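PDB 3A72: Exo-arabinanase from Penicillium chrysogenum, which hydrolyses alpha-1,5-linked L-arabinan in the exo manner, probably splitting arabinobiose from a chain end within the central pocket of a beta-propeller. Local coordinates for residues A[4-9]-A[60-65]; A[15-20]-A[43-48]; A[26-31]-A[328-333]; A[73-78]-A[104-109]. All blocks are in the same frame, centred on the assembly; numbering follows the deposited sequence.

The six four-stranded antiparallel sheets form the blades of a propeller, and strand 6-10 closes the ring by joining the C-terminal strands 317-320, 328-333 and 344-350. Contacts 1 and 3, with centres about 11 Å apart, both bind this closing blade to the next one (strands 23-30 to 65-70), contact 3 deep inside and contact 1 near the surface; their segments interleave along the chain. Contact 2 joins the loop leading into strand 23-30 to the loop between strands 36-42 and 52-57, nested within the loop closed by contact 1. Contact 4 lies in the next interblade region, its centre about 16 Å from that of contact 2, touching it through Glu46 and Thr109. Together they join three successive blades, with contact 2 coming closest to the bound sugar.

Contact 1: A[4-9]-A[60-65]; sequences TSLTNV and HGKTWN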
# COMPACT_ATOMS: atom_id res chain seq x y z
N THR A 4 -11.93 -20.33 -1.02
CA THR A 4 -11.10 -21.49 -0.85
C THR A 4 -9.66 -21.06 -0.96
O THR A 4 -9.30 -19.98 -1.45
CB THR A 4 -11.45 -22.56 -1.92
OG1 THR A 4 -11.07 -23.81 -1.44
CG2 THR A 4 -10.80 -22.19 -3.19
N SER A 5 -8.76 -21.97 -0.50
CA SER A 5 -7.33 -21.79 -0.74
C SER A 5 -7.05 -21.77 -2.22
O SER A 5 -7.60 -22.56 -2.97
CB SER A 5 -6.50 -22.88 -0.08
OG SER A 5 -6.65 -22.88 1.32
N LEU A 6 -6.17 -20.86 -2.66
CA LEU A 6 -5.73 -20.74 -4.03
C LEU A 6 -4.24 -20.42 -4.02
O LEU A 6 -3.79 -19.69 -3.14
CB LEU A 6 -6.46 -19.58 -4.76
CG LEU A 6 -7.95 -19.72 -4.93
CD1 LEU A 6 -8.54 -18.39 -5.45
CD2 LEU A 6 -8.30 -20.86 -5.89
N THR A 7 -3.50 -20.91 -5.00
CA THR A 7 -2.09 -20.66 -5.03
C THR A 7 -1.68 -20.15 -6.39
O THR A 7 -1.88 -20.80 -7.42
CB THR A 7 -1.28 -21.93 -4.68
OG1 THR A 7 -1.60 -22.23 -3.30
CG2 THR A 7 0.22 -21.73 -4.85
N ASN A 8 -1.07 -18.95 -6.40
CA ASN A 8 -0.39 -18.42 -7.56
C ASN A 8 -1.27 -18.27 -8.78
O ASN A 8 -0.84 -18.57 -9.91
CB ASN A 8 0.86 -19.27 -7.90
CG ASN A 8 1.79 -18.55 -8.82
OD1 ASN A 8 1.88 -17.32 -8.81
ND2 ASN A 8 2.50 -19.36 -9.62
N VAL A 9 -2.49 -17.77 -8.58
CA VAL A 9 -3.42 -17.49 -9.68
C VAL A 9 -2.93 -16.29 -10.44
O VAL A 9 -2.62 -15.26 -9.84
CB VAL A 9 -4.82 -17.28 -9.18
CG1 VAL A 9 -5.76 -16.91 -10.29
CG2 VAL A 9 -5.34 -18.50 -8.43
N HIS A 60 -13.93 -15.00 -5.77
CA HIS A 60 -13.04 -15.05 -4.66
C HIS A 60 -11.60 -15.35 -5.06
O HIS A 60 -10.79 -15.90 -4.30
CB HIS A 60 -13.49 -16.04 -3.57
CG HIS A 60 -14.85 -15.81 -3.02
ND1 HIS A 60 -15.31 -14.59 -2.64
CD2 HIS A 60 -15.86 -16.66 -2.73
CE1 HIS A 60 -16.53 -14.61 -2.15
NE2 HIS A 60 -16.89 -15.88 -2.23
N GLY A 61 -11.22 -14.86 -6.26
CA GLY A 61 -9.89 -14.88 -6.75
C GLY A 61 -9.55 -15.95 -7.75
O GLY A 61 -8.44 -15.95 -8.25
N LYS A 62 -10.52 -16.83 -8.08
CA LYS A 62 -10.24 -17.86 -9.05
C LYS A 62 -10.03 -17.32 -10.46
O LYS A 62 -9.17 -17.84 -11.18
CB LYS A 62 -11.35 -18.95 -9.12
CG LYS A 62 -11.40 -19.87 -7.94
CD LYS A 62 -12.53 -20.92 -7.94
CE LYS A 62 -12.92 -21.77 -6.66
NZ LYS A 62 -13.33 -23.24 -6.15
N THR A 63 -10.86 -16.34 -10.87
CA THR A 63 -10.76 -15.74 -12.19
C THR A 63 -10.83 -14.23 -12.07
O THR A 63 -11.38 -13.67 -11.12
CB THR A 63 -11.86 -16.24 -13.16
OG1 THR A 63 -13.14 -15.83 -12.69
CG2 THR A 63 -11.83 -17.75 -13.30
N TRP A 64 -10.28 -13.60 -13.08
CA TRP A 64 -10.06 -12.13 -13.13
C TRP A 64 -10.38 -11.59 -14.51
O TRP A 64 -10.07 -12.23 -15.53
CB TRP A 64 -8.58 -11.78 -12.79
CG TRP A 64 -8.29 -12.18 -11.36
CD1 TRP A 64 -7.90 -13.40 -10.92
CD2 TRP A 64 -8.42 -11.35 -10.20
NE1 TRP A 64 -7.77 -13.40 -9.54
CE2 TRP A 64 -8.08 -12.15 -9.08
CE3 TRP A 64 -8.79 -10.01 -9.99
CZ2 TRP A 64 -8.10 -11.63 -7.79
CZ3 TRP A 64 -8.81 -9.51 -8.70
CH2 TRP A 64 -8.47 -10.30 -7.63
N ASN A 65 -10.95 -10.41 -14.59
CA ASN A 65 -11.22 -9.73 -15.84
C ASN A 65 -11.04 -8.25 -15.68
O ASN A 65 -11.43 -7.69 -14.65
CB ASN A 65 -12.70 -9.94 -16.28
CG ASN A 65 -12.94 -11.38 -16.68
OD1 ASN A 65 -12.66 -11.80 -17.83
ND2 ASN A 65 -13.50 -12.14 -15.80
O HOH W 1 -10.86 -18.03 -2.62
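Leu6 and Val9, on the outer strand 6-10, present their branched side chains to the bend formed by His60, Gly61 and Lys62. Apolar contact dominates. Leu6 CD1 rests on the backbone of this bend, 3.5 Å from Gly61 C, while its other methyl, CD2, lies 3.8 Å from Lys62 CG; the two side chains cross at about a right angle. Gly61 has a positive phi of 101°, a conformation glycine adopts without strain, and its bare CA lets the leucine methyl settle directly on the main chain. Further out, the end of Lys62 crosses Thr4, also at about a right angle, its NZ 4.0 Å from Thr4 CG2, and the amine stays at the surface. Val9 CG1 is placed anti to the backbone N (chi1 176°), which brings it 3.5 Å from Gly61 O and to the edge of the Trp64 ring, near its plane.

The polar links are indirect. A water takes a hydrogen bond from Thr4 N and gives one to His60 O (2.7 Å from water to His60 O). Within the bend, Trp64 NE1 donates to Gly61 O at 2.9 Å, a bent bond (136°) approaching from above the carbonyl plane.

Ser57 OG, bonded to Gly61 N, and Asp59 OD2, bonded to Thr63 OG1, fasten the turn: the sequence Ser-x-Asp-x-Gly-x-Thr-Trp, turning between the third and fourth strands of a blade, is the Asp box of sialidase-like propellers, here packed against the strand that closes the ring.

Contact 2: A[15-20]-A[43-48]; sequences PSDYIV and YSPEPP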
# COMPACT_ATOMS: atom_id res chain seq x y z
N PRO A 15 2.45 -8.23 -21.59
CA PRO A 15 3.13 -8.47 -22.88
C PRO A 15 4.60 -8.20 -22.78
O PRO A 15 5.06 -7.34 -22.01
CB PRO A 15 2.49 -7.45 -23.80
CG PRO A 15 1.29 -6.89 -23.17
CD PRO A 15 1.47 -7.16 -21.70
N SER A 16 5.40 -8.90 -23.60
CA SER A 16 6.83 -8.74 -23.52
C SER A 16 7.29 -7.35 -23.91
O SER A 16 8.37 -6.93 -23.52
CB SER A 16 7.51 -9.77 -24.44
OG SER A 16 7.19 -9.52 -25.78
N ASP A 17 6.46 -6.67 -24.71
CA ASP A 17 6.80 -5.32 -25.12
C ASP A 17 6.46 -4.23 -24.07
O ASP A 17 6.78 -3.05 -24.27
CB ASP A 17 6.16 -4.84 -26.45
CG ASP A 17 4.69 -4.54 -26.48
OD1 ASP A 17 4.02 -4.93 -25.56
OD2 ASP A 17 4.18 -3.96 -27.46
N TYR A 18 5.88 -4.59 -22.94
CA TYR A 18 5.87 -3.67 -21.82
C TYR A 18 7.30 -3.47 -21.38
O TYR A 18 8.18 -4.29 -21.60
CB TYR A 18 4.99 -4.21 -20.68
CG TYR A 18 3.53 -3.94 -20.78
CD1 TYR A 18 2.86 -3.73 -21.95
CD2 TYR A 18 2.81 -3.92 -19.57
CE1 TYR A 18 1.49 -3.48 -21.98
CE2 TYR A 18 1.47 -3.67 -19.61
CZ TYR A 18 0.79 -3.46 -20.81
OH TYR A 18 -0.57 -3.19 -20.80
N ILE A 19 7.55 -2.33 -20.72
CA ILE A 19 8.90 -1.95 -20.34
C ILE A 19 9.21 -2.50 -18.98
O ILE A 19 8.44 -2.21 -18.06
CB ILE A 19 8.98 -0.40 -20.36
CG1 ILE A 19 8.58 0.10 -21.75
CG2 ILE A 19 10.34 0.06 -19.97
CD1 ILE A 19 8.57 1.56 -21.84
N VAL A 20 10.31 -3.24 -18.84
CA VAL A 20 10.73 -3.79 -17.54
C VAL A 20 10.66 -2.69 -16.49
O VAL A 20 11.17 -1.59 -16.74
CB VAL A 20 12.16 -4.34 -17.69
CG1 VAL A 20 12.82 -4.62 -16.34
CG2 VAL A 20 12.13 -5.65 -18.46
N TYR A 43 3.38 -0.81 -16.94
CA TYR A 43 4.46 -0.15 -17.72
C TYR A 43 4.29 -0.39 -19.22
O TYR A 43 5.12 -0.97 -19.90
CB TYR A 43 5.82 -0.60 -17.22
CG TYR A 43 6.16 -0.18 -15.81
CD1 TYR A 43 7.06 0.85 -15.59
CD2 TYR A 43 5.57 -0.80 -14.69
CE1 TYR A 43 7.40 1.27 -14.31
CE2 TYR A 43 5.93 -0.36 -13.40
CZ TYR A 43 6.82 0.68 -13.24
OH TYR A 43 7.18 1.12 -11.99
N SER A 44 3.19 0.10 -19.74
CA SER A 44 2.88 0.00 -21.16
C SER A 44 3.75 1.01 -21.91
O SER A 44 4.08 2.08 -21.44
CB SER A 44 1.41 0.19 -21.38
OG SER A 44 0.94 1.45 -20.89
N PRO A 45 4.07 0.68 -23.19
CA PRO A 45 4.79 1.66 -24.00
C PRO A 45 3.95 2.87 -24.31
O PRO A 45 2.73 2.78 -24.52
CB PRO A 45 5.05 0.87 -25.32
CG PRO A 45 4.57 -0.47 -25.16
CD PRO A 45 3.79 -0.58 -23.90
N GLU A 46 4.58 4.06 -24.28
CA GLU A 46 3.92 5.33 -24.44
C GLU A 46 4.40 6.01 -25.70
O GLU A 46 5.57 5.83 -26.09
CB GLU A 46 4.27 6.24 -23.24
CG GLU A 46 3.84 5.68 -21.88
CD GLU A 46 4.22 6.62 -20.78
OE1 GLU A 46 5.45 6.72 -20.50
OE2 GLU A 46 3.34 7.28 -20.18
N PRO A 47 3.58 6.83 -26.33
CA PRO A 47 2.17 7.13 -26.00
C PRO A 47 1.27 5.96 -26.35
O PRO A 47 1.63 5.02 -27.12
CB PRO A 47 1.85 8.34 -26.92
CG PRO A 47 2.74 8.12 -28.08
CD PRO A 47 4.06 7.56 -27.55
N PRO A 48 0.05 5.95 -25.88
CA PRO A 48 -0.50 6.96 -24.98
C PRO A 48 -0.03 6.83 -23.57
O PRO A 48 0.70 5.89 -23.21
CB PRO A 48 -2.02 6.65 -25.01
CG PRO A 48 -2.09 5.21 -25.32
CD PRO A 48 -0.94 4.91 -26.23
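A type I beta turn from Pro15 to Tyr18, in the loop that leads into a propeller blade, delivers Tyr18 and Ile19 to the segment Tyr43-Pro45 at the rim of the sugar-binding pocket. One backbone hydrogen bond joins the two loops: Ile19 N donates to Tyr43 O at 2.9 Å, almost straight at 166°. The Tyr18 ring then lies flat against the chain it meets. Ser44 CA sits over one face, 3.8 Å from the ring centroid, in a CH-pi contact, and Pro15 CD covers the opposite face; a broad flat ring suits this slot between two pieces of chain. Ser44 CB lies over the same face as Ser44 CA, 3.7 Å from Tyr18 CE1. Pro45 CD approaches obliquely, 3.8 Å from Tyr18 CD1, and Pro45 CG also touches Asp17 O, the rigid proline ring resting against the turn. Tyr43 CB packs 3.2 Å from Ile19 O, while the far end of its side chain leads away from this loop: its hydroxyl bonds to Glu41 OE1, and the side chain comes within about 4 Å of a bound arabinofuranose.

Segment 15-20, part of the loop between strands 6-10 and 23-30, thus leans on the connection between strands 36-42 and 52-57, whose Glu46 forms a salt bridge with Arg80 of the short strand 79-80.

Contact 3: A[26-31]-A[328-333]; sequences PRNEQL and YLVVNS
Strands 26-30 and 328-333 run roughly antiparallel, at 145° to each other, with short axes 6.7 Å apart, yet no backbone hydrogen bond joins them. They belong to different sheets, and their nearest CA atoms are those of Pro26 and Ser333, 5.7 Å apart. Pro26, with no N-H to satisfy, is well suited to this place: its ring lies over the end of the other strand, CG 3.2 Å from the main-chain Asn332 O and CB 4.0 Å from Ser333 C. Two residues further on, Asn28 turns its side chain toward the same strand. With CG tucked between the backbone N and the carbonyl carbon (chi1 57°), its amide slides past that of Asn332 in the opposite direction, their planes 31° apart. Asn28 ND2 also lies 3.7 Å from Asn332 CB and 4.0 Å from Val330 CG1. Arg27 points its CB away from this strand; its guanidinium folds back so that NH1 donates to Pro26 O at 2.8 Å, and NH2 reaches Thr315 OG1.

This interface between the closing blade and its successor is therefore buried but markedly polar. Asn28 OD1 accepts from Arg319 NE, and the same arginine, on strand 317-320, forms a salt bridge with Glu29 OE2, which is also held by Gln30 N. One guanidinium of the closing blade thus grips two side chains of strand 23-30, and would balance the buried carboxylate of Glu29, probably favouring its ionised form.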
# COMPACT_ATOMS: atom_id res chain seq x y z
N PRO A 26 1.54 -4.02 -6.36
CA PRO A 26 0.16 -4.51 -6.34
C PRO A 26 -0.64 -3.80 -5.29
O PRO A 26 -0.17 -3.65 -4.15
CB PRO A 26 0.31 -5.98 -5.96
CG PRO A 26 1.54 -5.97 -5.07
CD PRO A 26 2.47 -4.97 -5.71
N ARG A 27 -1.87 -3.45 -5.57
CA ARG A 27 -2.84 -3.00 -4.56
C ARG A 27 -4.18 -3.62 -4.92
O ARG A 27 -4.48 -3.91 -6.06
CB ARG A 27 -2.90 -1.48 -4.43
CG ARG A 27 -1.63 -0.88 -3.81
CD ARG A 27 -1.53 -1.20 -2.34
NE ARG A 27 -0.40 -0.58 -1.66
CZ ARG A 27 0.80 -1.17 -1.47
NH1 ARG A 27 1.08 -2.35 -1.96
NH2 ARG A 27 1.70 -0.51 -0.75
N ASN A 28 -5.06 -3.74 -3.90
CA ASN A 28 -6.35 -4.36 -4.11
C ASN A 28 -7.36 -3.76 -3.13
O ASN A 28 -7.02 -3.04 -2.19
CB ASN A 28 -6.22 -5.88 -4.04
CG ASN A 28 -5.63 -6.29 -2.74
OD1 ASN A 28 -6.13 -6.02 -1.65
ND2 ASN A 28 -4.52 -6.95 -2.72
N GLU A 29 -8.61 -4.10 -3.36
CA GLU A 29 -9.70 -3.73 -2.46
C GLU A 29 -10.76 -4.82 -2.53
O GLU A 29 -10.91 -5.46 -3.56
CB GLU A 29 -10.29 -2.36 -2.78
CG GLU A 29 -11.38 -1.81 -1.90
CD GLU A 29 -10.98 -1.69 -0.45
OE1 GLU A 29 -10.87 -0.60 0.19
OE2 GLU A 29 -10.87 -2.78 0.14
N GLN A 30 -11.50 -5.00 -1.45
CA GLN A 30 -12.69 -5.84 -1.44
C GLN A 30 -13.88 -4.89 -1.22
O GLN A 30 -13.92 -4.14 -0.27
CB GLN A 30 -12.65 -6.92 -0.36
CG GLN A 30 -13.90 -7.77 -0.45
CD GLN A 30 -13.91 -8.91 0.53
OE1 GLN A 30 -13.52 -8.79 1.70
NE2 GLN A 30 -14.36 -10.08 0.08
N LEU A 31 -14.83 -4.95 -2.14
CA LEU A 31 -16.02 -4.13 -2.06
C LEU A 31 -16.99 -4.77 -1.06
O LEU A 31 -16.88 -5.96 -0.73
CB LEU A 31 -16.66 -4.00 -3.43
CG LEU A 31 -15.77 -3.45 -4.51
CD1 LEU A 31 -16.63 -3.17 -5.74
CD2 LEU A 31 -15.01 -2.20 -4.09
N TYR A 328 -10.16 -15.72 5.39
CA TYR A 328 -9.28 -15.93 4.23
C TYR A 328 -8.43 -14.69 3.99
O TYR A 328 -8.86 -13.56 4.06
CB TYR A 328 -10.15 -16.23 3.00
CG TYR A 328 -10.89 -17.54 3.14
CD1 TYR A 328 -10.27 -18.75 2.87
CD2 TYR A 328 -12.20 -17.54 3.62
CE1 TYR A 328 -10.93 -19.95 3.02
CE2 TYR A 328 -12.88 -18.77 3.75
CZ TYR A 328 -12.23 -19.94 3.46
OH TYR A 328 -12.87 -21.14 3.62
N LEU A 329 -7.14 -14.97 3.67
CA LEU A 329 -6.15 -13.95 3.40
C LEU A 329 -5.71 -13.95 1.93
O LEU A 329 -5.21 -14.98 1.44
CB LEU A 329 -4.91 -14.22 4.25
CG LEU A 329 -3.75 -13.21 4.09
CD1 LEU A 329 -4.10 -11.85 4.66
CD2 LEU A 329 -2.49 -13.78 4.70
N VAL A 330 -5.84 -12.83 1.25
CA VAL A 330 -5.25 -12.58 -0.07
C VAL A 330 -3.83 -12.13 0.11
O VAL A 330 -3.53 -11.25 0.93
CB VAL A 330 -6.07 -11.50 -0.76
CG1 VAL A 330 -5.32 -10.79 -1.87
CG2 VAL A 330 -7.38 -12.07 -1.31
N VAL A 331 -2.94 -12.73 -0.70
CA VAL A 331 -1.54 -12.37 -0.78
C VAL A 331 -1.24 -12.13 -2.27
O VAL A 331 -1.32 -13.06 -3.07
CB VAL A 331 -0.59 -13.44 -0.19
CG1 VAL A 331 0.81 -12.89 -0.14
CG2 VAL A 331 -1.08 -13.92 1.15
N ASN A 332 -0.97 -10.88 -2.65
CA ASN A 332 -1.00 -10.43 -4.05
C ASN A 332 0.31 -9.80 -4.41
O ASN A 332 0.67 -8.75 -3.81
CB ASN A 332 -2.16 -9.46 -4.17
CG ASN A 332 -2.33 -8.67 -5.42
OD1 ASN A 332 -1.86 -9.02 -6.58
ND2 ASN A 332 -2.95 -7.58 -5.34
N SER A 333 1.05 -10.37 -5.35
CA SER A 333 2.30 -9.81 -5.84
C SER A 333 2.13 -9.27 -7.26
O SER A 333 1.35 -9.79 -8.06
CB SER A 333 3.41 -10.90 -5.85
OG SER A 333 4.64 -10.31 -6.27

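Contact 4: A[73-78]-A[104-109]; sequences TVNGYG and GSSIPT
Tyr77 and Gly78 pass close beside the end of strand 100-106, Tyr77 CA lying 4.3 Å from Pro108 CA, and Ile107 N donates to Gly78 O at 3.0 Å. The same carbonyl oxygen receives a CA-H...O contact from Ser106 CA at 3.2 Å. Gly78 takes up phi 125°, readily open to glycine, and with no side chain it can come flush against this strand end. The Tyr77 ring is held between two neighbours: Pro108 CG sits over one face toward its rim, 4.0 Å from the centroid in a CH-pi contact, and Asn75 CB covers the centre of the opposite face. Proline and tyrosine lie side by side, pointing the same way. Asn75 also carries the main polar link, for its ND2 donates to Ser106 OG at 2.9 Å, almost straight (173°) and in the amide plane. Setting OG anti to the backbone N (chi1 167°) brings the serine hydroxyl to that amide.

Small and polar, Ser106 suits a buried place in a hydrogen-bond chain: accepting from Asn75, its hydroxyl also bonds Asp72 OD2, while Asn75 ND2 also serves Asp115. The carbonyls of Tyr77 and Ile107, two acceptors 3.4 Å apart at their oxygens, would be expected to repel each other; Arg80 probably offsets this, bonding Ile107 O and, weakly, Tyr77 O. A water also donates to Tyr77 O and to Thr109 OG1, whose stronger partner is Glu46 OE1.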
# COMPACT_ATOMS: atom_id res chain seq x y z
N THR A 73 -6.47 11.99 -16.70
CA THR A 73 -7.26 13.03 -17.30
C THR A 73 -6.92 14.42 -16.77
O THR A 73 -7.26 15.42 -17.39
CB THR A 73 -8.77 12.77 -17.09
OG1 THR A 73 -9.01 12.74 -15.69
CG2 THR A 73 -9.18 11.47 -17.75
N VAL A 74 -6.26 14.49 -15.59
CA VAL A 74 -5.99 15.79 -14.99
C VAL A 74 -4.71 16.41 -15.58
O VAL A 74 -4.73 17.64 -15.91
CB VAL A 74 -5.97 15.69 -13.48
CG1 VAL A 74 -4.97 14.71 -12.93
CG2 VAL A 74 -5.78 17.10 -12.93
N ASN A 75 -3.63 15.66 -15.73
CA ASN A 75 -2.38 16.18 -16.23
C ASN A 75 -1.98 15.68 -17.60
O ASN A 75 -1.19 16.32 -18.29
CB ASN A 75 -1.24 15.82 -15.28
CG ASN A 75 -1.37 16.45 -13.91
OD1 ASN A 75 -1.86 17.57 -13.74
ND2 ASN A 75 -0.88 15.73 -12.90
N GLY A 76 -2.42 14.50 -17.99
CA GLY A 76 -2.00 13.89 -19.20
C GLY A 76 -0.59 13.31 -19.17
O GLY A 76 -0.06 12.95 -20.21
N TYR A 77 0.01 13.22 -18.02
CA TYR A 77 1.38 12.73 -17.84
C TYR A 77 1.43 11.22 -17.87
O TYR A 77 2.38 10.61 -18.42
CB TYR A 77 2.00 13.20 -16.53
CG TYR A 77 2.07 14.69 -16.28
CD1 TYR A 77 1.98 15.62 -17.31
CD2 TYR A 77 2.20 15.19 -15.00
CE1 TYR A 77 2.03 16.98 -17.04
CE2 TYR A 77 2.24 16.52 -14.71
CZ TYR A 77 2.16 17.41 -15.72
OH TYR A 77 2.19 18.77 -15.40
N GLY A 78 0.45 10.59 -17.22
CA GLY A 78 0.42 9.14 -16.99
C GLY A 78 0.26 8.86 -15.50
O GLY A 78 0.98 9.42 -14.67
N GLY A 104 -2.97 7.82 -6.60
CA GLY A 104 -1.78 7.35 -7.25
C GLY A 104 -1.01 8.50 -7.84
O GLY A 104 -1.52 9.64 -7.83
N SER A 105 0.19 8.26 -8.35
CA SER A 105 1.06 9.34 -8.74
C SER A 105 1.11 9.52 -10.25
O SER A 105 1.51 8.62 -11.01
CB SER A 105 2.45 9.12 -8.16
OG SER A 105 3.21 10.30 -8.33
N SER A 106 0.75 10.73 -10.68
CA SER A 106 0.85 11.22 -12.04
C SER A 106 2.23 11.78 -12.24
O SER A 106 2.66 12.68 -11.52
CB SER A 106 -0.20 12.34 -12.20
OG SER A 106 0.02 13.07 -13.40
N ILE A 107 2.93 11.22 -13.24
CA ILE A 107 4.37 11.42 -13.41
C ILE A 107 4.61 11.43 -14.92
O ILE A 107 4.23 10.46 -15.59
CB ILE A 107 5.20 10.30 -12.76
CG1 ILE A 107 4.94 10.21 -11.26
CG2 ILE A 107 6.70 10.44 -13.08
CD1 ILE A 107 5.53 8.98 -10.64
N PRO A 108 5.28 12.44 -15.49
CA PRO A 108 5.61 12.38 -16.92
C PRO A 108 6.62 11.28 -17.18
O PRO A 108 7.34 10.83 -16.30
CB PRO A 108 6.25 13.75 -17.18
CG PRO A 108 5.86 14.64 -16.06
CD PRO A 108 5.79 13.68 -14.89
N THR A 109 6.73 10.88 -18.47
CA THR A 109 7.67 9.85 -18.87
C THR A 109 9.10 10.17 -18.43
O THR A 109 9.87 9.28 -18.07
CB THR A 109 7.62 9.65 -20.39
OG1 THR A 109 6.29 9.32 -20.79
CG2 THR A 109 8.62 8.58 -20.82
O HOH W 2 3.12 10.12 -21.07
O HOH W 3 4.77 12.02 -20.31